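Local coordinates for protein mersacidin decarboxylase (Bacillus sp., PDB 1P3Y) that catalyses the FAD-dependent oxidative decarboxylation of the C-terminal cysteine of the mersacidin precursor to an aminoenethiol, a step in making this lantibiotic, at residues Lys7-Leu12 / Trp81-Cys86; Val40-Thr45 / Asp60-Glu65; His116-Phe121 / Asp144-Ile149. All coordinates share one frame; numbering follows the deposited sequence.

Overall arrangement
All three contacts join neighbouring strands of one parallel sheet of Rossmann type. Contact 1 pairs the central strands 10-15 and 84-90, whereas contacts 2 and 3 attach the strands that are outermost within the chain, 61-63 and 147-148. The strands of contact 1 lie next to strands of both others: Tyr85 OH packs on Val41 CG1 at 3.9 Å, and Tyr85 O lies 3.2 Å from Ile119 N, a probable hydrogen bond. Contact 3 is buried and largely apolar and aromatic. Contacts 1 and 2 are partly buried; a carboxylate and an indole extend the pairing in contact 1, while contact 2 alone reaches FAD directly.

Contact 1. Residues Lys7-Leu12 / Trp81-Cys86; sequences KDKKLL and WADIYC
Lys10 meets the second segment through both its backbone and its side chain. Its N-H points almost straight at Asp83 OD2 (Lys10 N to OD2 2.6 Å, 169° at the hydrogen), reaching the carboxylate on its anti side and 23° out of its plane. Its carbonyl O accepts two donors, Asp83 N at 2.8 Å and Ile84 N at 3.1 Å. The aliphatic chain, extended beyond CG, runs over a face of Trp81: Lys10 CB stands 3.8 Å from the centroid of the six-membered ring, 14° off its normal, a CH-pi contact. Leu11 O sits in the plane of the same indole, at its edge.

Regular parallel pairing follows, with Leu12 N bonded to Ile84 O and Cys86 N to Leu12 O. On one face of the sheet Leu12 lies alongside Tyr85, with Leu12 CD2 3.6 Å from Tyr85 CD1, and its CB touches Ala82 CB; on the other, Leu11 CD1 meets Ile84 CG2 at 3.8 Å.

Further out, Arg39 makes a cation-pi contact with Trp81, and Tyr85 OH is hydrogen-bonded to Val107 O, tying the ring to helix 106-113. Lys9 NZ remains 5.0 Å from Asp83 OD2. That nearby positive charge and the amide donor would both be expected to stabilise an ionised Asp83. Through OD2 this side chain takes up the Lys10 N-H ahead of the first backbone bridge, Leu11-Ile84.

Contact 2. Residues Val40-Thr45 / Asp60-Glu65; sequences VVMTKT and DHVYSE. With FAD (flavin-adenine dinucleotide), chain B.
Glu65, lying beside Met42 O and Lys44, touches two FAD molecules: its CG packs 3.8 Å from the adenine N6A of one, while OE2 is hydrogen-bonded to O3B of another. It stands just past the C-terminal edge of a Rossmann-type parallel sheet, where strands 37-42 and 61-63 are joined by a beta-alpha-beta crossover through helices 44-49 and 52-55. Water 2 spans the widening gap between the chains, donating to Met42 O and to Glu65 OE1; the latter also accepts from Leu106 N.

The strands themselves pair conventionally. Val40 N bonds His61 O at 2.8 Å, Tyr63 N bonds Val40 O, and Met42 N bonds Tyr63 O at 3.1 Å, giving parallel bridges Val40-Val62 and Val41-Tyr63. Val40 and Val62 share one face of the sheet, and there Met42 SD lies 3.7 Å from Val62 CG1, with Ala52 and Val55 of helix 52-55 packed on the methionine. On the other face, Val41 CG2 meets Tyr63 CB. Within the second segment, His61 CD2 lies over the centre of the Tyr63 ring, 3.4 Å above its plane.

Beyond Met42 the chain turns from strand to helix and holds the diphosphate. Thr43 is the N-cap residue; chi1 of 64° places OG1 between its own backbone N and carbonyl carbon, from where it donates to FAD O1P at 2.9 Å and caps Ala46 N weakly. The helix start would be expected to stabilise the phosphate charge. Lys44 sends NZ to Asp48 in a salt bridge, while its bent chain lies over a face of the adenine, Lys44 CG 3.5 Å from FAD N3A. Thr45 OG1 is also directed at FAD O1A, though modelled too close to be trusted; Thr45 N donates to FAD O1A at 2.9 Å, with 159° at the hydrogen.

Contact 3. Residues His116-Phe121 / Asp144-Ile149; sequences HNTIFF and DGHIVI
Asp144 and Gly145 bring the chain out of helix 132-144 beside Asn117, leading into the outermost strand, within this chain, of a Rossmann-type parallel sheet, where strand 147-148 joins strand 119-122 by a beta-alpha-beta crossover. The carboxylate of Asp144 is turned away from this contact: OD2 forms a salt bridge with Arg136 of the third subunit, a link between subunits of the dodecamer at the end of this helix. At Gly145 a positive phi, with two bonds back into the last helical turn, defines a Schellman motif.

His146 comes next and occupies the space between Asn117, Thr118 and Phe120. The CD2 edge of its imidazole is directed at Thr118 N in the ring plane. Phe120 turns its own edge toward the imidazole face, an offset edge-to-face pair with centroids 5.7 Å apart and planes at 78°; Phe120 CE1 reaches His146 CB at 3.7 Å. Thr118 CG2 lies 3.8 Å above one face of the Phe120 ring, toward its rim, and Ile94, Leu95 and Thr98 of helix 92-99 also pack on this ring.

From Ile147 the backbones pair in parallel. Ile147 N bonds Thr118 O at 3.2 Å, and Ile147 O receives Phe120 N at 2.7 Å; the same carbonyl oxygen lies in the plane of the Phe120 ring, at its edge. Val148 bridges Phe120 and sets CG2 4.3 Å from Phe120 CB, on the face opposite Ile147 and Ile119.

Ile149 closes the run. Its N makes a markedly bent bond to Phe120 O at 2.8 Å, and its side chain, lying alongside Phe121, fills the angle between that ring and Ile119 CD1, near helix 173-183. A chi1 of -57° sets CG1 anti to the carbonyl carbon, and as a CH-pi donor Ile149 CG1 stands 3.8 Å from the Phe121 ring centroid, 19° off the normal.

Contact 1. Residues Lys7-Leu12 / Trp81-Cys86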
loop_
_atom_site.group_PDB
_atom_site.type_symbol
_atom_site.label_atom_id
_atom_site.label_comp_id
_atom_site.label_asym_id
_atom_site.label_seq_id
_atom_site.Cartn_x
_atom_site.Cartn_y
_atom_site.Cartn_z
ATOM N N LYS A 7 -37.464 8.212 -28.329
ATOM C CA LYS A 7 -36.299 8.236 -29.220
ATOM C C LYS A 7 -35.451 9.496 -29.057
ATOM O O LYS A 7 -34.286 9.519 -29.431
ATOM N N ASP A 8 -36.033 10.542 -28.490
ATOM C CA ASP A 8 -35.309 11.794 -28.305
ATOM C C ASP A 8 -35.200 12.228 -26.841
ATOM O O ASP A 8 -35.138 13.424 -26.529
ATOM C CB ASP A 8 -35.976 12.897 -29.142
ATOM C CG ASP A 8 -37.493 12.737 -29.225
ATOM O OD1 ASP A 8 -38.169 12.946 -28.188
ATOM O OD2 ASP A 8 -38.003 12.393 -30.330
ATOM N N LYS A 9 -35.173 11.244 -25.947
ATOM C CA LYS A 9 -35.064 11.501 -24.515
ATOM C C LYS A 9 -33.809 10.842 -23.917
ATOM O O LYS A 9 -33.325 9.813 -24.405
ATOM C CB LYS A 9 -36.316 10.984 -23.800
ATOM C CG LYS A 9 -37.603 11.649 -24.234
ATOM C CD LYS A 9 -37.598 13.118 -23.856
ATOM C CE LYS A 9 -38.814 13.862 -24.400
ATOM N NZ LYS A 9 -38.854 15.229 -23.808
ATOM N N LYS A 10 -33.279 11.460 -22.866
ATOM C CA LYS A 10 -32.093 10.952 -22.176
ATOM C C LYS A 10 -32.527 10.079 -20.992
ATOM O O LYS A 10 -33.264 10.523 -20.107
ATOM C CB LYS A 10 -31.230 12.126 -21.694
ATOM C CG LYS A 10 -30.704 12.975 -22.838
ATOM C CD LYS A 10 -29.953 14.212 -22.367
ATOM C CE LYS A 10 -29.318 14.912 -23.559
ATOM N NZ LYS A 10 -28.467 16.076 -23.162
ATOM N N LEU A 11 -32.081 8.829 -20.993
ATOM C CA LEU A 11 -32.432 7.886 -19.936
ATOM C C LEU A 11 -31.273 7.553 -18.995
ATOM O O LEU A 11 -30.166 7.186 -19.430
ATOM C CB LEU A 11 -32.941 6.581 -20.545
ATOM C CG LEU A 11 -33.204 5.470 -19.535
ATOM C CD1 LEU A 11 -34.327 5.904 -18.589
ATOM C CD2 LEU A 11 -33.571 4.175 -20.277
ATOM N N LEU A 12 -31.539 7.692 -17.703
ATOM C CA LEU A 12 -30.559 7.374 -16.678
ATOM C C LEU A 12 -31.077 6.162 -15.915
ATOM O O LEU A 12 -32.197 6.163 -15.396
ATOM C CB LEU A 12 -30.371 8.542 -15.708
ATOM C CG LEU A 12 -29.401 8.264 -14.545
ATOM C CD1 LEU A 12 -28.027 7.915 -15.110
ATOM C CD2 LEU A 12 -29.316 9.482 -13.607
ATOM N N TRP A 81 -29.351 16.207 -16.323
ATOM C CA TRP A 81 -28.989 15.635 -17.627
ATOM C C TRP A 81 -30.062 14.701 -18.155
ATOM O O TRP A 81 -30.405 14.732 -19.345
ATOM C CB TRP A 81 -27.685 14.822 -17.531
ATOM C CG TRP A 81 -27.369 14.047 -18.795
ATOM C CD1 TRP A 81 -26.738 14.525 -19.905
ATOM C CD2 TRP A 81 -27.767 12.699 -19.112
ATOM N NE1 TRP A 81 -26.721 13.570 -20.892
ATOM C CE2 TRP A 81 -27.349 12.440 -20.435
ATOM C CE3 TRP A 81 -28.441 11.691 -18.410
ATOM C CZ2 TRP A 81 -27.587 11.208 -21.079
ATOM C CZ3 TRP A 81 -28.680 10.462 -19.048
ATOM C CH2 TRP A 81 -28.252 10.237 -20.371
ATOM N N ALA A 82 -30.564 13.855 -17.263
ATOM C CA ALA A 82 -31.558 12.863 -17.621
ATOM C C ALA A 82 -32.973 13.425 -17.693
ATOM O O ALA A 82 -33.346 14.307 -16.914
ATOM C CB ALA A 82 -31.497 11.702 -16.629
ATOM N N ASP A 83 -33.740 12.918 -18.658
ATOM C CA ASP A 83 -35.134 13.316 -18.839
ATOM C C ASP A 83 -35.947 12.305 -18.047
ATOM O O ASP A 83 -36.984 12.630 -17.460
ATOM C CB ASP A 83 -35.555 13.243 -20.315
ATOM C CG ASP A 83 -34.820 14.232 -21.183
ATOM O OD1 ASP A 83 -34.767 15.423 -20.798
ATOM O OD2 ASP A 83 -34.302 13.818 -22.247
ATOM N N ILE A 84 -35.470 11.065 -18.053
ATOM C CA ILE A 84 -36.131 10.002 -17.324
ATOM C C ILE A 84 -35.118 9.272 -16.445
ATOM O O ILE A 84 -34.028 8.898 -16.901
ATOM C CB ILE A 84 -36.783 8.993 -18.290
ATOM C CG1 ILE A 84 -37.862 9.702 -19.121
ATOM C CG2 ILE A 84 -37.385 7.818 -17.501
ATOM C CD1 ILE A 84 -38.304 8.910 -20.340
ATOM N N TYR A 85 -35.474 9.091 -15.174
ATOM C CA TYR A 85 -34.613 8.387 -14.226
ATOM C C TYR A 85 -35.348 7.151 -13.738
ATOM O O TYR A 85 -36.384 7.216 -13.068
ATOM C CB TYR A 85 -34.242 9.295 -13.048
ATOM C CG TYR A 85 -33.333 8.657 -12.008
ATOM C CD1 TYR A 85 -32.284 7.817 -12.381
ATOM C CD2 TYR A 85 -33.472 8.976 -10.650
ATOM C CE1 TYR A 85 -31.386 7.315 -11.422
ATOM C CE2 TYR A 85 -32.589 8.490 -9.689
ATOM C CZ TYR A 85 -31.544 7.659 -10.077
ATOM O OH TYR A 85 -30.673 7.188 -9.112
ATOM N N CYS A 86 -34.791 6.011 -14.091
ATOM C CA CYS A 86 -35.382 4.756 -13.727
ATOM C C CYS A 86 -34.372 3.912 -12.953
ATOM O O CYS A 86 -33.245 3.694 -13.398
ATOM C CB CYS A 86 -35.850 4.069 -15.020
ATOM S SG CYS A 86 -36.258 2.356 -14.833
HETATM O O HOH W 1 -33.637 15.416 -25.270
#

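Contact 2. Residues Val40-Thr45 / Asp60-Glu65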
loop_
_atom_site.group_PDB
_atom_site.type_symbol
_atom_site.label_atom_id
_atom_site.label_comp_id
_atom_site.label_asym_id
_atom_site.label_seq_id
_atom_site.Cartn_x
_atom_site.Cartn_y
_atom_site.Cartn_z
ATOM N N VAL A 40 -25.712 5.152 -16.998
ATOM C CA VAL A 40 -25.972 4.431 -15.771
ATOM C C VAL A 40 -25.279 5.057 -14.561
ATOM O O VAL A 40 -24.224 5.675 -14.680
ATOM C CB VAL A 40 -25.510 2.971 -15.930
ATOM C CG1 VAL A 40 -25.525 2.243 -14.591
ATOM C CG2 VAL A 40 -26.404 2.273 -16.938
ATOM N N VAL A 41 -25.910 4.905 -13.401
ATOM C CA VAL A 41 -25.370 5.350 -12.124
ATOM C C VAL A 41 -25.561 4.104 -11.222
ATOM O O VAL A 41 -26.665 3.542 -11.128
ATOM C CB VAL A 41 -26.137 6.601 -11.565
ATOM C CG1 VAL A 41 -27.638 6.282 -11.360
ATOM C CG2 VAL A 41 -25.488 7.067 -10.247
ATOM N N MET A 42 -24.486 3.659 -10.576
ATOM C CA MET A 42 -24.530 2.455 -9.733
ATOM C C MET A 42 -24.246 2.677 -8.251
ATOM O O MET A 42 -23.665 3.676 -7.856
ATOM C CB MET A 42 -23.506 1.434 -10.250
ATOM C CG MET A 42 -23.446 1.289 -11.787
ATOM S SD MET A 42 -22.262 -0.001 -12.346
ATOM C CE MET A 42 -22.891 -1.495 -11.464
ATOM N N THR A 43 -24.665 1.728 -7.428
ATOM C CA THR A 43 -24.377 1.775 -6.001
ATOM C C THR A 43 -23.161 0.845 -5.851
ATOM O O THR A 43 -22.862 0.011 -6.733
ATOM C CB THR A 43 -25.518 1.172 -5.124
ATOM O OG1 THR A 43 -25.663 -0.229 -5.414
ATOM C CG2 THR A 43 -26.829 1.857 -5.379
ATOM N N LYS A 44 -22.486 0.977 -4.720
ATOM C CA LYS A 44 -21.312 0.185 -4.387
ATOM C C LYS A 44 -21.565 -1.332 -4.495
ATOM O O LYS A 44 -20.762 -2.067 -5.083
ATOM C CB LYS A 44 -20.855 0.573 -2.963
ATOM C CG LYS A 44 -19.522 -0.013 -2.513
ATOM C CD LYS A 44 -19.673 -1.401 -1.878
ATOM C CE LYS A 44 -18.339 -1.911 -1.295
ATOM N NZ LYS A 44 -17.236 -1.913 -2.330
ATOM N N THR A 45 -22.668 -1.806 -3.920
ATOM C CA THR A 45 -22.975 -3.236 -3.974
ATOM C C THR A 45 -23.163 -3.723 -5.403
ATOM O O THR A 45 -22.702 -4.814 -5.766
ATOM C CB THR A 45 -24.226 -3.557 -3.181
ATOM O OG1 THR A 45 -24.110 -2.964 -1.891
ATOM C CG2 THR A 45 -24.390 -5.074 -3.028
ATOM N N ASP A 60 -23.849 4.259 -22.675
ATOM C CA ASP A 60 -22.969 5.373 -23.018
ATOM C C ASP A 60 -22.004 5.853 -21.946
ATOM O O ASP A 60 -20.928 6.373 -22.261
ATOM C CB ASP A 60 -23.813 6.550 -23.511
ATOM C CG ASP A 60 -24.697 6.166 -24.688
ATOM O OD1 ASP A 60 -25.930 6.376 -24.609
ATOM O OD2 ASP A 60 -24.158 5.639 -25.689
ATOM N N HIS A 61 -22.374 5.695 -20.682
ATOM C CA HIS A 61 -21.497 6.135 -19.612
ATOM C C HIS A 61 -22.008 5.590 -18.306
ATOM O O HIS A 61 -23.208 5.453 -18.119
ATOM C CB HIS A 61 -21.454 7.658 -19.542
ATOM C CG HIS A 61 -20.447 8.183 -18.569
ATOM N ND1 HIS A 61 -19.089 8.161 -18.819
ATOM C CD2 HIS A 61 -20.596 8.702 -17.327
ATOM C CE1 HIS A 61 -18.447 8.645 -17.769
ATOM N NE2 HIS A 61 -19.338 8.980 -16.850
ATOM N N VAL A 62 -21.087 5.298 -17.399
ATOM C CA VAL A 62 -21.436 4.752 -16.095
ATOM C C VAL A 62 -20.901 5.638 -14.977
ATOM O O VAL A 62 -19.693 5.834 -14.857
ATOM C CB VAL A 62 -20.830 3.332 -15.918
ATOM C CG1 VAL A 62 -21.238 2.737 -14.568
ATOM C CG2 VAL A 62 -21.248 2.447 -17.079
ATOM N N TYR A 63 -21.791 6.177 -14.156
ATOM C CA TYR A 63 -21.361 7.014 -13.038
ATOM C C TYR A 63 -21.217 6.129 -11.811
ATOM O O TYR A 63 -22.169 5.497 -11.347
ATOM C CB TYR A 63 -22.372 8.113 -12.737
ATOM C CG TYR A 63 -22.571 9.093 -13.859
ATOM C CD1 TYR A 63 -23.697 9.028 -14.682
ATOM C CD2 TYR A 63 -21.647 10.109 -14.088
ATOM C CE1 TYR A 63 -23.899 9.956 -15.702
ATOM C CE2 TYR A 63 -21.839 11.035 -15.102
ATOM C CZ TYR A 63 -22.968 10.951 -15.906
ATOM O OH TYR A 63 -23.135 11.853 -16.927
ATOM N N SER A 64 -20.010 6.092 -11.278
ATOM C CA SER A 64 -19.734 5.281 -10.111
ATOM C C SER A 64 -19.810 6.102 -8.817
ATOM O O SER A 64 -19.608 7.322 -8.822
ATOM C CB SER A 64 -18.357 4.645 -10.278
ATOM O OG SER A 64 -17.989 3.922 -9.128
ATOM N N GLU A 65 -20.120 5.420 -7.716
ATOM C CA GLU A 65 -20.219 6.038 -6.391
ATOM C C GLU A 65 -18.842 6.561 -6.006
ATOM O O GLU A 65 -18.725 7.552 -5.279
ATOM C CB GLU A 65 -20.699 4.989 -5.366
ATOM C CG GLU A 65 -20.916 5.485 -3.935
ATOM C CD GLU A 65 -22.002 6.535 -3.823
ATOM O OE1 GLU A 65 -23.116 6.298 -4.322
ATOM O OE2 GLU A 65 -21.753 7.597 -3.226
HETATM P PA FAD B . -25.215 0.386 -1.151
HETATM O O1A FAD B . -24.471 -0.532 -2.115
HETATM O O2A FAD B . -24.937 1.875 -1.225
HETATM O O5B FAD B . -24.962 -0.057 0.408
HETATM C C5B FAD B . -24.445 -1.359 0.814
HETATM C C4B FAD B . -22.944 -1.321 1.076
HETATM O O4B FAD B . -22.366 -0.197 0.423
HETATM C C3B FAD B . -22.551 -1.168 2.556
HETATM O O3B FAD B . -21.827 -2.352 2.873
HETATM C C2B FAD B . -21.768 0.103 2.585
HETATM O O2B FAD B . -20.740 0.277 3.520
HETATM C C1B FAD B . -21.254 0.243 1.155
HETATM N N9A FAD B . -20.925 1.601 0.611
HETATM C C8A FAD B . -21.781 2.728 0.242
HETATM N N7A FAD B . -21.133 3.780 -0.205
HETATM C C5A FAD B . -19.754 3.397 -0.162
HETATM C C6A FAD B . -18.510 4.065 -0.494
HETATM N N6A FAD B . -18.469 5.314 -0.986
HETATM N N1A FAD B . -17.286 3.357 -0.288
HETATM C C2A FAD B . -17.269 2.084 0.213
HETATM N N3A FAD B . -18.439 1.343 0.554
HETATM C C4A FAD B . -19.644 2.151 0.320
HETATM N N1 FAD B . -31.221 -6.275 -1.267
HETATM C C2 FAD B . -32.451 -6.089 -1.885
HETATM O O2 FAD B . -33.299 -5.297 -1.393
HETATM N N3 FAD B . -32.737 -6.792 -3.066
HETATM C C4 FAD B . -31.846 -7.726 -3.721
HETATM O O4 FAD B . -32.216 -8.328 -4.801
HETATM C C4X FAD B . -30.616 -7.878 -3.086
HETATM N N5 FAD B . -29.683 -8.774 -3.715
HETATM C C5X FAD B . -28.399 -8.927 -3.102
HETATM C C6 FAD B . -27.432 -9.803 -3.683
HETATM C C7 FAD B . -26.103 -10.010 -3.125
HETATM C C7M FAD B . -25.128 -10.978 -3.854
HETATM C C8 FAD B . -25.749 -9.273 -1.891
HETATM C C8M FAD B . -24.404 -9.380 -1.203
HETATM C C9 FAD B . -26.665 -8.401 -1.280
HETATM C C9A FAD B . -27.994 -8.196 -1.837
HETATM N N10 FAD B . -29.065 -7.299 -1.276
HETATM C C10 FAD B . -30.323 -7.146 -1.878
HETATM C "C1'" FAD B . -28.743 -6.582 -0.079
HETATM C "C2'" FAD B . -28.364 -5.152 -0.216
HETATM O "O2'" FAD B . -27.137 -5.089 -1.074
HETATM C "C3'" FAD B . -28.034 -4.553 1.100
HETATM O "O3'" FAD B . -29.216 -4.222 1.859
HETATM C "C4'" FAD B . -27.174 -3.259 1.018
HETATM O "O4'" FAD B . -26.881 -2.836 2.393
HETATM C "C5'" FAD B . -27.829 -2.097 0.313
HETATM O "O5'" FAD B . -27.587 -2.159 -1.102
HETATM P P FAD B . -27.739 -0.894 -2.032
HETATM O O1P FAD B . -27.413 -1.350 -3.388
HETATM O O2P FAD B . -29.113 -0.309 -1.827
HETATM O O3P FAD B . -26.758 0.212 -1.378
HETATM O O HOH W 2 -24.708 5.009 -5.829
#

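Contact 3. Residues His116-Phe121 / Asp144-Ile149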
loop_
_atom_site.group_PDB
_atom_site.type_symbol
_atom_site.label_atom_id
_atom_site.label_comp_id
_atom_site.label_asym_id
_atom_site.label_seq_id
_atom_site.Cartn_x
_atom_site.Cartn_y
_atom_site.Cartn_z
ATOM N N HIS A 116 -37.958 15.564 -12.375
ATOM C CA HIS A 116 -39.177 14.771 -12.430
ATOM C C HIS A 116 -39.187 13.663 -11.393
ATOM O O HIS A 116 -38.227 13.495 -10.628
ATOM C CB HIS A 116 -39.306 14.167 -13.819
ATOM C CG HIS A 116 -38.979 15.131 -14.911
ATOM N ND1 HIS A 116 -39.713 16.276 -15.133
ATOM C CD2 HIS A 116 -37.967 15.154 -15.808
ATOM C CE1 HIS A 116 -39.166 16.963 -16.120
ATOM N NE2 HIS A 116 -38.105 16.304 -16.548
ATOM N N ASN A 117 -40.281 12.909 -11.369
ATOM C CA ASN A 117 -40.423 11.791 -10.445
ATOM C C ASN A 117 -39.601 10.639 -10.984
ATOM O O ASN A 117 -39.260 10.627 -12.160
ATOM C CB ASN A 117 -41.887 11.367 -10.341
ATOM C CG ASN A 117 -42.714 12.327 -9.508
ATOM O OD1 ASN A 117 -43.927 12.432 -9.710
ATOM N ND2 ASN A 117 -42.071 13.022 -8.551
ATOM N N THR A 118 -39.301 9.665 -10.128
ATOM C CA THR A 118 -38.495 8.510 -10.527
ATOM C C THR A 118 -39.323 7.230 -10.587
ATOM O O THR A 118 -40.181 6.992 -9.731
ATOM C CB THR A 118 -37.326 8.273 -9.509
ATOM O OG1 THR A 118 -36.459 9.409 -9.499
ATOM C CG2 THR A 118 -36.523 7.018 -9.864
ATOM N N ILE A 119 -39.059 6.393 -11.585
ATOM C CA ILE A 119 -39.778 5.131 -11.672
ATOM C C ILE A 119 -38.862 4.039 -11.109
ATOM O O ILE A 119 -37.721 3.902 -11.550
ATOM C CB ILE A 119 -40.188 4.787 -13.136
ATOM C CG1 ILE A 119 -40.561 3.307 -13.229
ATOM C CG2 ILE A 119 -39.060 5.087 -14.086
ATOM C CD1 ILE A 119 -41.026 2.877 -14.589
ATOM N N PHE A 120 -39.376 3.278 -10.137
ATOM C CA PHE A 120 -38.636 2.199 -9.485
ATOM C C PHE A 120 -39.055 0.805 -9.916
ATOM O O PHE A 120 -40.239 0.537 -10.098
ATOM C CB PHE A 120 -38.832 2.250 -7.970
ATOM C CG PHE A 120 -38.309 3.482 -7.329
ATOM C CD1 PHE A 120 -39.011 4.683 -7.425
ATOM C CD2 PHE A 120 -37.103 3.445 -6.613
ATOM C CE1 PHE A 120 -38.524 5.840 -6.809
ATOM C CE2 PHE A 120 -36.600 4.582 -5.993
ATOM C CZ PHE A 120 -37.310 5.788 -6.088
ATOM N N PHE A 121 -38.083 -0.090 -10.046
ATOM C CA PHE A 121 -38.361 -1.479 -10.389
ATOM C C PHE A 121 -37.798 -2.354 -9.271
ATOM O O PHE A 121 -36.746 -2.958 -9.421
ATOM C CB PHE A 121 -37.703 -1.877 -11.712
ATOM C CG PHE A 121 -38.390 -1.329 -12.926
ATOM C CD1 PHE A 121 -38.200 -0.002 -13.317
ATOM C CD2 PHE A 121 -39.202 -2.158 -13.706
ATOM C CE1 PHE A 121 -38.800 0.494 -14.475
ATOM C CE2 PHE A 121 -39.808 -1.678 -14.866
ATOM C CZ PHE A 121 -39.606 -0.345 -15.258
ATOM N N ASP A 144 -45.913 10.164 -2.754
ATOM C CA ASP A 144 -44.995 11.256 -3.071
ATOM C C ASP A 144 -44.925 11.562 -4.562
ATOM O O ASP A 144 -44.395 12.595 -4.954
ATOM C CB ASP A 144 -43.591 10.948 -2.563
ATOM C CG ASP A 144 -43.467 11.080 -1.060
ATOM O OD1 ASP A 144 -44.412 11.596 -0.420
ATOM O OD2 ASP A 144 -42.406 10.678 -0.523
ATOM N N GLY A 145 -45.441 10.660 -5.394
ATOM C CA GLY A 145 -45.429 10.906 -6.826
ATOM C C GLY A 145 -44.577 9.958 -7.647
ATOM O O GLY A 145 -44.636 9.970 -8.874
ATOM N N HIS A 146 -43.780 9.127 -6.997
ATOM C CA HIS A 146 -42.931 8.212 -7.747
ATOM C C HIS A 146 -43.727 6.997 -8.191
ATOM O O HIS A 146 -44.740 6.662 -7.579
ATOM C CB HIS A 146 -41.723 7.777 -6.888
ATOM C CG HIS A 146 -40.830 8.914 -6.497
ATOM N ND1 HIS A 146 -40.653 9.308 -5.184
ATOM C CD2 HIS A 146 -40.120 9.789 -7.253
ATOM C CE1 HIS A 146 -39.879 10.380 -5.149
ATOM N NE2 HIS A 146 -39.544 10.692 -6.392
ATOM N N ILE A 147 -43.257 6.349 -9.251
ATOM C CA ILE A 147 -43.889 5.153 -9.793
ATOM C C ILE A 147 -43.095 3.936 -9.329
ATOM O O ILE A 147 -41.853 3.970 -9.306
ATOM C CB ILE A 147 -43.877 5.179 -11.334
ATOM C CG1 ILE A 147 -44.709 6.361 -11.821
ATOM C CG2 ILE A 147 -44.379 3.834 -11.907
ATOM C CD1 ILE A 147 -44.575 6.588 -13.298
ATOM N N VAL A 148 -43.806 2.861 -8.982
ATOM C CA VAL A 148 -43.160 1.637 -8.513
ATOM C C VAL A 148 -43.655 0.374 -9.233
ATOM O O VAL A 148 -44.648 -0.240 -8.842
ATOM C CB VAL A 148 -43.356 1.486 -6.993
ATOM C CG1 VAL A 148 -42.683 0.235 -6.500
ATOM C CG2 VAL A 148 -42.802 2.692 -6.292
ATOM N N ILE A 149 -42.961 -0.007 -10.297
ATOM C CA ILE A 149 -43.329 -1.193 -11.054
ATOM C C ILE A 149 -43.107 -2.410 -10.167
ATOM O O ILE A 149 -41.988 -2.706 -9.756
ATOM C CB ILE A 149 -42.480 -1.314 -12.328
ATOM C CG1 ILE A 149 -42.632 -0.042 -13.179
ATOM C CG2 ILE A 149 -42.845 -2.567 -13.086
ATOM C CD1 ILE A 149 -44.053 0.496 -13.292
#